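Local coordinates for protein alpha-acetolactate decarboxylase (Bacillus subtilis subsp. subtilis str. 168, PDB 5XNE) that decarboxylates acetolactate to acetoin, which the cell can excrete, in what may be a mechanism for controlling internal pH in the stationary stage, at residues G36-L41 against F52-S57; E93-E98 against I112-L117. One frame throughout, in Å; residues are numbered along the deposited sequence.

In the fold
Contacts 1 and 2 lie on opposite sides of the chain's centre, with their own centres 23 Å apart, and no helix or strand is common to both. Contact 1 (36-41 with 52-57) is partly buried and links the segment on strand 33-37 to strand 51-56 across strand 44-48; it rests on a cation-pi stack, with a water and charged neighbours completing it. Contact 2 (93-98 with 112-117) is wholly buried and sets a helix against a strand through apolar carbons alone, the polar pair Arg113 and Asp115 taking no part in the interface. Each depends on one phenylalanine, facing a guanidinium in contact 1 and two isoleucines in contact 2.

Contact 1: residues G36-L41 against F52-S57; sequences GTFNKL and FYRLRS
Arg54 lies flat against the ring of Phe38, the planes of guanidinium and ring differing by 26°. Their centres are 3.9 Å apart, and Arg54 CZ sits 33° off the ring normal, so the cation-pi contact is off-centre. The closest meeting within it is Arg54 CZ over Phe38 CD2, at 3.4 Å. Further round the ring the aliphatic part of the arginine takes over: Arg54 CG makes a CH-pi contact 3.7 Å from the Phe38 ring centroid, and Arg54 CB comes to 3.4 Å from Phe38 CZ. The chain starts extended, then bends at chi3 (-57°), and that bend allows both CG and the guanidinium to cover the ring together. At the ring's edge, near its plane, Tyr53 O approaches Phe38 CZ to 4.0 Å.

A water adds a polar tie between the segments, from Asn39 O to Arg54 NH1. It donates to Asn39 O and accepts from Arg54 NH1, the latter at 3.0 Å, and lies in the guanidinium plane, so the bond does not compete with the stacked face. Beyond this shell, NH1 also bonds Asp42 O while NH2 makes a salt bridge to Asp68; together these anchors would restrict rotation of the guanidinium. Arg56, salt-bridged to Asp42, lays its own guanidinium against Arg54 CD.

Segment 36-41 lies on strand 33-37 and the loop beyond it, and Arg54 belongs to strand 51-56. Both strands pair antiparallel with strand 44-48, so the stack bridges across that hairpin strand, with Leu45 also touching Phe38.

Contact 2: residues E93-E98 against I112-L117; sequences EDFEKE and IRIDGL
Phe95 and Ile114 meet because their first torsions send them toward each other from opposite directions. The ring of Phe95 extends from its helix with CG anti to the backbone N (chi1 179°), while Ile114 puts CG1 beside its own backbone N (chi1 -75°) and carries CD1 out to the ring. The arrangement is helix-on-sheet packing: helix 92-100 lies against strand 109-115, and the nearest alpha carbons, those of Phe95 and Ile114, are still 10.7 Å apart, a gap spanned by side chains.

Ile114 CD1 sits over one face of the ring, 3.5 Å from Phe95 CZ. Its neighbour in the chain, Ile114 CG1, follows at 3.8 Å from the same Phe95 CZ, so the branch reaches the ring by its methyl and methylene alike. Ile112, two residues back and therefore on the same side of the strand, sends its extended CG1 branch obliquely to the ring, with CD1 4.1 Å from Phe95 CZ. All three residues are buried. Val197, Tyr190 and Leu192 from the strands 195-208 and 184-192 also touch Phe95, so the ring packs into a layer of largely apolar side chains that extends beyond these two segments. Replacing the Phe95 ring with an alanine methyl is likely to leave the CD1 methyls of both isoleucines without this aromatic partner and open a gap between helix and strand.

Between the isoleucines, Arg113 points away from the helix. It grips Asp115 side-on, with NE and NH2 both directed to OD1 in the guanidinium plane, and Asp49 supplies a second carboxylate to Arg113 NH1. Of the two bonds to OD1 the one from NE is the straighter: Arg113 NE to Asp115 OD1 spans 2.9 Å, with an N-H...O angle of 163°, and uses the oxygen's syn lone pair.

Contact 1: residues G36-L41 against F52-S57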
ATOM      1  N   GLY B  36       5.725  -0.556 -16.268  1.00  5.09           N
ATOM      2  CA  GLY B  36       5.179  -1.827 -15.830  1.00  7.62           C
ATOM      3  C   GLY B  36       5.517  -2.903 -16.829  1.00  5.89           C
ATOM      4  O   GLY B  36       6.534  -2.842 -17.533  1.00  6.24           O
ATOM      5  N   THR B  37       4.671  -3.922 -16.870  1.00  5.74           N
ATOM      6  CA  THR B  37       4.861  -4.992 -17.837  1.00  6.70           C
ATOM      7  C   THR B  37       3.502  -5.362 -18.420  1.00  6.56           C
ATOM      8  O   THR B  37       2.507  -4.675 -18.202  1.00  7.93           O
ATOM      9  CB  THR B  37       5.571  -6.207 -17.196  1.00  8.32           C
ATOM     10  OG1 THR B  37       5.891  -7.177 -18.202  1.00  8.57           O
ATOM     11  CG2 THR B  37       4.705  -6.859 -16.105  1.00  8.80           C
ATOM     12  N   PHE B  38       3.484  -6.429 -19.207  1.00  6.69           N
ATOM     13  CA  PHE B  38       2.293  -6.864 -19.923  1.00  8.02           C
ATOM     14  C   PHE B  38       1.961  -8.295 -19.543  1.00  6.75           C
ATOM     15  O   PHE B  38       2.788  -8.979 -18.944  1.00  7.53           O
ATOM     16  CB  PHE B  38       2.505  -6.790 -21.434  1.00  7.38           C
ATOM     17  CG  PHE B  38       2.696  -5.397 -21.957  1.00  7.69           C
ATOM     18  CD1 PHE B  38       3.910  -4.741 -21.806  1.00  7.59           C
ATOM     19  CD2 PHE B  38       1.669  -4.762 -22.629  1.00  9.62           C
ATOM     20  CE1 PHE B  38       4.071  -3.453 -22.287  1.00  7.18           C
ATOM     21  CE2 PHE B  38       1.838  -3.477 -23.131  1.00  9.45           C
ATOM     22  CZ  PHE B  38       3.032  -2.825 -22.953  1.00  8.80           C
ATOM     23  N   ASN B  39       0.774  -8.750 -19.921  1.00  7.25           N
ATOM     24  CA  ASN B  39       0.426 -10.144 -19.689  1.00  8.17           C
ATOM     25  C   ASN B  39       1.460 -11.064 -20.320  1.00  7.98           C
ATOM     26  O   ASN B  39       2.051 -10.747 -21.365  1.00  9.17           O
ATOM     27  CB  ASN B  39      -0.977 -10.450 -20.209  1.00  7.58           C
ATOM     28  CG  ASN B  39      -2.048 -10.147 -19.167  1.00  6.97           C
ATOM     29  OD1 ASN B  39      -1.823  -9.347 -18.240  1.00  6.70           O
ATOM     30  ND2 ASN B  39      -3.214 -10.781 -19.301  1.00  7.81           N
ATOM     31  N   LYS B  40       1.702 -12.179 -19.639  1.00  9.04           N
ATOM     32  CA  LYS B  40       2.713 -13.168 -20.013  1.00  9.86           C
ATOM     33  C   LYS B  40       4.148 -12.637 -19.903  1.00 10.25           C
ATOM     34  O   LYS B  40       5.075 -13.306 -20.352  1.00  9.51           O
ATOM     35  CB  LYS B  40       2.464 -13.691 -21.439  1.00  9.20           C
ATOM     36  CG  LYS B  40       1.000 -13.938 -21.781  1.00 11.91           C
ATOM     37  CD  LYS B  40       0.868 -14.669 -23.123  1.00 13.18           C
ATOM     38  CE  LYS B  40       1.344 -16.111 -22.979  1.00 17.39           C
ATOM     39  NZ  LYS B  40       0.575 -16.878 -21.952  1.00 16.37           N
ATOM     40  N   LEU B  41       4.334 -11.481 -19.252  1.00  8.00           N
ATOM     41  CA  LEU B  41       5.632 -10.776 -19.242  1.00  8.29           C
ATOM     42  C   LEU B  41       6.113 -10.485 -20.663  1.00  9.93           C
ATOM     43  O   LEU B  41       7.310 -10.456 -20.927  1.00 10.26           O
ATOM     44  CB  LEU B  41       6.724 -11.563 -18.504  1.00 10.85           C
ATOM     45  CG  LEU B  41       6.584 -11.810 -17.012  1.00 14.02           C
ATOM     46  CD1 LEU B  41       7.887 -12.409 -16.495  1.00 14.03           C
ATOM     47  CD2 LEU B  41       6.242 -10.523 -16.269  1.00 11.83           C
ATOM     48  N   PHE B  52       2.469   5.611 -24.777  1.00  9.55           N
ATOM     49  CA  PHE B  52       2.937   4.387 -24.123  1.00  9.23           C
ATOM     50  C   PHE B  52       3.405   3.354 -25.128  1.00 10.70           C
ATOM     51  O   PHE B  52       2.797   3.192 -26.198  1.00 10.78           O
ATOM     52  CB  PHE B  52       1.829   3.800 -23.240  1.00  7.86           C
ATOM     53  CG  PHE B  52       1.633   4.552 -21.963  1.00  8.34           C
ATOM     54  CD1 PHE B  52       0.928   5.759 -21.946  1.00  9.27           C
ATOM     55  CD2 PHE B  52       2.173   4.070 -20.782  1.00  8.84           C
ATOM     56  CE1 PHE B  52       0.756   6.469 -20.763  1.00  8.53           C
ATOM     57  CE2 PHE B  52       2.005   4.786 -19.588  1.00  7.61           C
ATOM     58  CZ  PHE B  52       1.295   5.982 -19.587  1.00  9.38           C
ATOM     59  N   TYR B  53       4.463   2.636 -24.766  1.00  8.37           N
ATOM     60  CA  TYR B  53       5.084   1.638 -25.639  1.00  9.56           C
ATOM     61  C   TYR B  53       5.305   0.308 -24.945  1.00  9.76           C
ATOM     62  O   TYR B  53       5.515   0.265 -23.723  1.00  8.80           O
ATOM     63  CB  TYR B  53       6.426   2.149 -26.150  1.00  9.85           C
ATOM     64  CG  TYR B  53       6.311   3.316 -27.099  1.00 11.78           C
ATOM     65  CD1 TYR B  53       6.248   4.615 -26.626  1.00 12.10           C
ATOM     66  CD2 TYR B  53       6.266   3.109 -28.478  1.00 13.94           C
ATOM     67  CE1 TYR B  53       6.147   5.688 -27.500  1.00 15.86           C
ATOM     68  CE2 TYR B  53       6.163   4.178 -29.360  1.00 15.32           C
ATOM     69  CZ  TYR B  53       6.105   5.457 -28.864  1.00 16.33           C
ATOM     70  OH  TYR B  53       5.999   6.509 -29.740  1.00 19.54           O
ATOM     71  N   ARG B  54       5.265  -0.766 -25.740  1.00  9.15           N
ATOM     72  CA  ARG B  54       5.693  -2.104 -25.343  1.00  9.54           C
ATOM     73  C   ARG B  54       7.099  -2.354 -25.892  1.00 12.01           C
ATOM     74  O   ARG B  54       7.291  -2.440 -27.110  1.00 13.78           O
ATOM     75  CB  ARG B  54       4.726  -3.171 -25.873  1.00  9.99           C
ATOM     76  CG  ARG B  54       5.082  -4.591 -25.440  1.00 10.19           C
ATOM     77  CD  ARG B  54       4.355  -5.657 -26.277  1.00 11.31           C
ATOM     78  NE  ARG B  54       2.898  -5.556 -26.268  1.00 12.38           N
ATOM     79  CZ  ARG B  54       2.090  -6.365 -25.579  1.00 12.15           C
ATOM     80  NH1 ARG B  54       2.601  -7.318 -24.795  1.00 10.24           N
ATOM     81  NH2 ARG B  54       0.774  -6.207 -25.650  1.00 13.41           N
ATOM     82  N   LEU B  55       8.087  -2.453 -25.014  1.00 10.67           N
ATOM     83  CA  LEU B  55       9.469  -2.724 -25.429  1.00 10.96           C
ATOM     84  C   LEU B  55       9.759  -4.215 -25.362  1.00 12.92           C
ATOM     85  O   LEU B  55       9.658  -4.817 -24.294  1.00 12.16           O
ATOM     86  CB  LEU B  55      10.466  -1.967 -24.540  1.00 12.35           C
ATOM     87  CG  LEU B  55      10.791  -0.486 -24.760  1.00 18.95           C
ATOM     88  CD1 LEU B  55      11.719  -0.301 -25.954  1.00 20.29           C
ATOM     89  CD2 LEU B  55       9.540   0.345 -24.928  1.00 24.56           C
ATOM     90  N   ARG B  56      10.116  -4.823 -26.492  1.00 13.11           N
ATOM     91  CA  ARG B  56      10.395  -6.257 -26.509  1.00 13.72           C
ATOM     92  C   ARG B  56      11.867  -6.577 -26.734  1.00 17.51           C
ATOM     93  O   ARG B  56      12.646  -5.747 -27.207  1.00 16.77           O
ATOM     94  CB  ARG B  56       9.569  -6.959 -27.592  1.00 15.91           C
ATOM     95  CG  ARG B  56       8.092  -7.112 -27.292  1.00 13.75           C
ATOM     96  CD  ARG B  56       7.463  -8.037 -28.333  1.00 14.81           C
ATOM     97  NE  ARG B  56       6.089  -8.404 -28.012  1.00 14.59           N
ATOM     98  CZ  ARG B  56       5.020  -7.950 -28.662  1.00 13.43           C
ATOM     99  NH1 ARG B  56       5.153  -7.100 -29.681  1.00 17.73           N
ATOM    100  NH2 ARG B  56       3.812  -8.349 -28.298  1.00 15.20           N
ATOM    101  N   SER B  57      12.212  -7.816 -26.425  1.00 16.38           N
ATOM    102  CA  SER B  57      13.568  -8.324 -26.555  1.00 21.66           C
ATOM    103  C   SER B  57      14.116  -8.361 -27.981  1.00 22.40           C
ATOM    104  O   SER B  57      15.323  -8.530 -28.182  1.00 21.61           O
ATOM    105  CB  SER B  57      13.616  -9.723 -25.983  1.00 29.74           C
TER
HETATM  106  O   HOH W   1       0.886  -9.375 -23.376  1.00 10.44           O

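Contact 2: residues E93-E98 against I112-L117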
ATOM      1  N   GLU B  93      24.723   5.964  -9.055  1.00 25.85           N
ATOM      2  CA  GLU B  93      24.917   6.130  -7.616  1.00 26.82           C
ATOM      3  C   GLU B  93      24.999   7.602  -7.253  1.00 27.81           C
ATOM      4  O   GLU B  93      24.352   8.032  -6.301  1.00 28.07           O
ATOM      5  CB  GLU B  93      26.177   5.398  -7.145  1.00 28.95           C
ATOM      6  CG  GLU B  93      26.114   3.888  -7.283  1.00 34.34           C
ATOM      7  CD  GLU B  93      26.427   3.407  -8.697  1.00 39.18           C
ATOM      8  OE1 GLU B  93      26.619   4.254  -9.602  1.00 32.63           O
ATOM      9  OE2 GLU B  93      26.478   2.175  -8.904  1.00 45.20           O
ATOM     10  N   ASP B  94      25.791   8.362  -8.012  1.00 28.30           N
ATOM     11  CA  ASP B  94      25.854   9.817  -7.853  1.00 28.66           C
ATOM     12  C   ASP B  94      24.453  10.392  -7.883  1.00 28.02           C
ATOM     13  O   ASP B  94      24.001  11.054  -6.952  1.00 25.37           O
ATOM     14  CB  ASP B  94      26.637  10.519  -8.974  1.00 31.73           C
ATOM     15  CG  ASP B  94      28.108  10.154  -9.041  1.00 37.00           C
ATOM     16  OD1 ASP B  94      28.583   9.364  -8.203  1.00 39.30           O
ATOM     17  OD2 ASP B  94      28.803  10.696  -9.948  1.00 32.62           O
ATOM     18  N   PHE B  95      23.786  10.153  -9.006  1.00 25.23           N
ATOM     19  CA  PHE B  95      22.493  10.748  -9.289  1.00 23.23           C
ATOM     20  C   PHE B  95      21.445  10.376  -8.248  1.00 19.91           C
ATOM     21  O   PHE B  95      20.725  11.241  -7.759  1.00 20.72           O
ATOM     22  CB  PHE B  95      22.013  10.324 -10.682  1.00 22.41           C
ATOM     23  CG  PHE B  95      20.661  10.869 -11.051  1.00 20.43           C
ATOM     24  CD1 PHE B  95      20.506  12.195 -11.418  1.00 18.69           C
ATOM     25  CD2 PHE B  95      19.538  10.049 -11.029  1.00 20.85           C
ATOM     26  CE1 PHE B  95      19.257  12.698 -11.757  1.00 19.95           C
ATOM     27  CE2 PHE B  95      18.290  10.542 -11.365  1.00 19.16           C
ATOM     28  CZ  PHE B  95      18.144  11.864 -11.730  1.00 19.04           C
ATOM     29  N   GLU B  96      21.368   9.095  -7.913  1.00 23.28           N
ATOM     30  CA  GLU B  96      20.282   8.622  -7.066  1.00 22.37           C
ATOM     31  C   GLU B  96      20.440   9.174  -5.665  1.00 24.79           C
ATOM     32  O   GLU B  96      19.454   9.493  -5.002  1.00 23.29           O
ATOM     33  CB  GLU B  96      20.221   7.093  -7.098  1.00 22.10           C
ATOM     34  CG  GLU B  96      19.509   6.623  -8.364  1.00 25.38           C
ATOM     35  CD  GLU B  96      19.341   5.127  -8.461  1.00 27.12           C
ATOM     36  OE1 GLU B  96      19.715   4.426  -7.498  1.00 30.11           O
ATOM     37  OE2 GLU B  96      18.808   4.666  -9.506  1.00 28.69           O
ATOM     38  N   LYS B  97      21.683   9.356  -5.232  1.00 26.57           N
ATOM     39  CA  LYS B  97      21.895   9.983  -3.941  1.00 27.25           C
ATOM     40  C   LYS B  97      21.751  11.500  -4.010  1.00 28.11           C
ATOM     41  O   LYS B  97      21.371  12.127  -3.028  1.00 28.02           O
ATOM     42  CB  LYS B  97      23.250   9.596  -3.351  1.00 29.97           C
ATOM     43  CG  LYS B  97      23.497   8.104  -3.376  1.00 32.09           C
ATOM     44  CD  LYS B  97      22.830   7.424  -2.192  1.00 38.76           C
ATOM     45  CE  LYS B  97      22.725   5.914  -2.417  1.00 42.36           C
ATOM     46  NZ  LYS B  97      22.619   5.540  -3.868  1.00 42.22           N
ATOM     47  N   GLU B  98      22.020  12.100  -5.163  1.00 26.84           N
ATOM     48  CA  GLU B  98      21.837  13.548  -5.274  1.00 24.25           C
ATOM     49  C   GLU B  98      20.346  13.910  -5.245  1.00 27.52           C
ATOM     50  O   GLU B  98      19.924  14.810  -4.511  1.00 28.04           O
ATOM     51  CB  GLU B  98      22.499  14.089  -6.542  1.00 26.94           C
ATOM     52  CG  GLU B  98      22.073  15.506  -6.903  1.00 28.62           C
ATOM     53  CD  GLU B  98      23.181  16.301  -7.583  1.00 38.69           C
ATOM     54  OE1 GLU B  98      24.370  15.979  -7.360  1.00 35.51           O
ATOM     55  OE2 GLU B  98      22.860  17.247  -8.340  1.00 39.91           O
ATOM     56  N   ILE B 112       9.444  10.351 -11.716  1.00  8.15           N
ATOM     57  CA  ILE B 112      10.673  11.019 -12.118  1.00  9.52           C
ATOM     58  C   ILE B 112      11.007  10.721 -13.568  1.00  8.26           C
ATOM     59  O   ILE B 112      10.841   9.601 -14.058  1.00  7.46           O
ATOM     60  CB  ILE B 112      11.842  10.621 -11.197  1.00 11.95           C
ATOM     61  CG1 ILE B 112      13.132  11.357 -11.589  1.00 13.04           C
ATOM     62  CG2 ILE B 112      12.074   9.142 -11.250  1.00 12.53           C
ATOM     63  CD1 ILE B 112      14.247  11.166 -10.573  1.00 19.31           C
ATOM     64  N   ARG B 113      11.495  11.757 -14.250  1.00 10.16           N
ATOM     65  CA  ARG B 113      11.814  11.692 -15.657  1.00  9.52           C
ATOM     66  C   ARG B 113      13.148  12.371 -15.920  1.00  8.84           C
ATOM     67  O   ARG B 113      13.404  13.467 -15.422  1.00 11.80           O
ATOM     68  CB  ARG B 113      10.709  12.356 -16.467  1.00 12.09           C
ATOM     69  CG  ARG B 113      10.904  12.333 -17.940  1.00 14.69           C
ATOM     70  CD  ARG B 113       9.717  12.999 -18.591  1.00 15.61           C
ATOM     71  NE  ARG B 113       9.957  13.191 -20.004  1.00 16.48           N
ATOM     72  CZ  ARG B 113       9.016  13.536 -20.869  1.00 14.41           C
ATOM     73  NH1 ARG B 113       7.761  13.687 -20.453  1.00 11.96           N
ATOM     74  NH2 ARG B 113       9.334  13.704 -22.145  1.00 17.67           N
ATOM     75  N   ILE B 114      13.983  11.687 -16.685  1.00  9.59           N
ATOM     76  CA  ILE B 114      15.284  12.180 -17.104  1.00 12.03           C
ATOM     77  C   ILE B 114      15.266  12.260 -18.624  1.00 12.40           C
ATOM     78  O   ILE B 114      15.115  11.232 -19.280  1.00 10.34           O
ATOM     79  CB  ILE B 114      16.428  11.231 -16.696  1.00 12.82           C
ATOM     80  CG1 ILE B 114      16.784  11.283 -15.215  1.00 12.87           C
ATOM     81  CG2 ILE B 114      17.636  11.565 -17.445  1.00 24.20           C
ATOM     82  CD1 ILE B 114      17.990  10.405 -14.922  1.00 14.55           C
ATOM     83  N   ASP B 115      15.424  13.452 -19.190  1.00 13.48           N
ATOM     84  CA  ASP B 115      15.461  13.586 -20.641  1.00 14.11           C
ATOM     85  C   ASP B 115      16.808  14.125 -21.073  1.00 16.77           C
ATOM     86  O   ASP B 115      17.219  15.189 -20.631  1.00 15.64           O
ATOM     87  CB  ASP B 115      14.360  14.513 -21.143  1.00 14.54           C
ATOM     88  CG  ASP B 115      12.980  14.021 -20.781  1.00 17.98           C
ATOM     89  OD1 ASP B 115      12.474  13.106 -21.459  1.00 18.70           O
ATOM     90  OD2 ASP B 115      12.405  14.558 -19.816  1.00 22.43           O
ATOM     91  N   GLY B 116      17.501  13.392 -21.930  1.00 15.29           N
ATOM     92  CA  GLY B 116      18.784  13.875 -22.406  1.00 18.29           C
ATOM     93  C   GLY B 116      19.644  12.794 -23.010  1.00 18.70           C
ATOM     94  O   GLY B 116      19.135  11.887 -23.670  1.00 16.85           O
ATOM     95  N   LEU B 117      20.952  12.901 -22.781  1.00 19.10           N
ATOM     96  CA  LEU B 117      21.912  11.962 -23.342  1.00 19.07           C
ATOM     97  C   LEU B 117      22.610  11.171 -22.257  1.00 18.13           C
ATOM     98  O   LEU B 117      23.092  11.723 -21.273  1.00 18.66           O
ATOM     99  CB  LEU B 117      22.954  12.689 -24.202  1.00 21.74           C
ATOM    100  CG  LEU B 117      22.507  12.939 -25.641  1.00 26.39           C
ATOM    101  CD1 LEU B 117      21.385  13.976 -25.725  1.00 28.20           C
ATOM    102  CD2 LEU B 117      23.686  13.318 -26.539  1.00 37.33           C
TER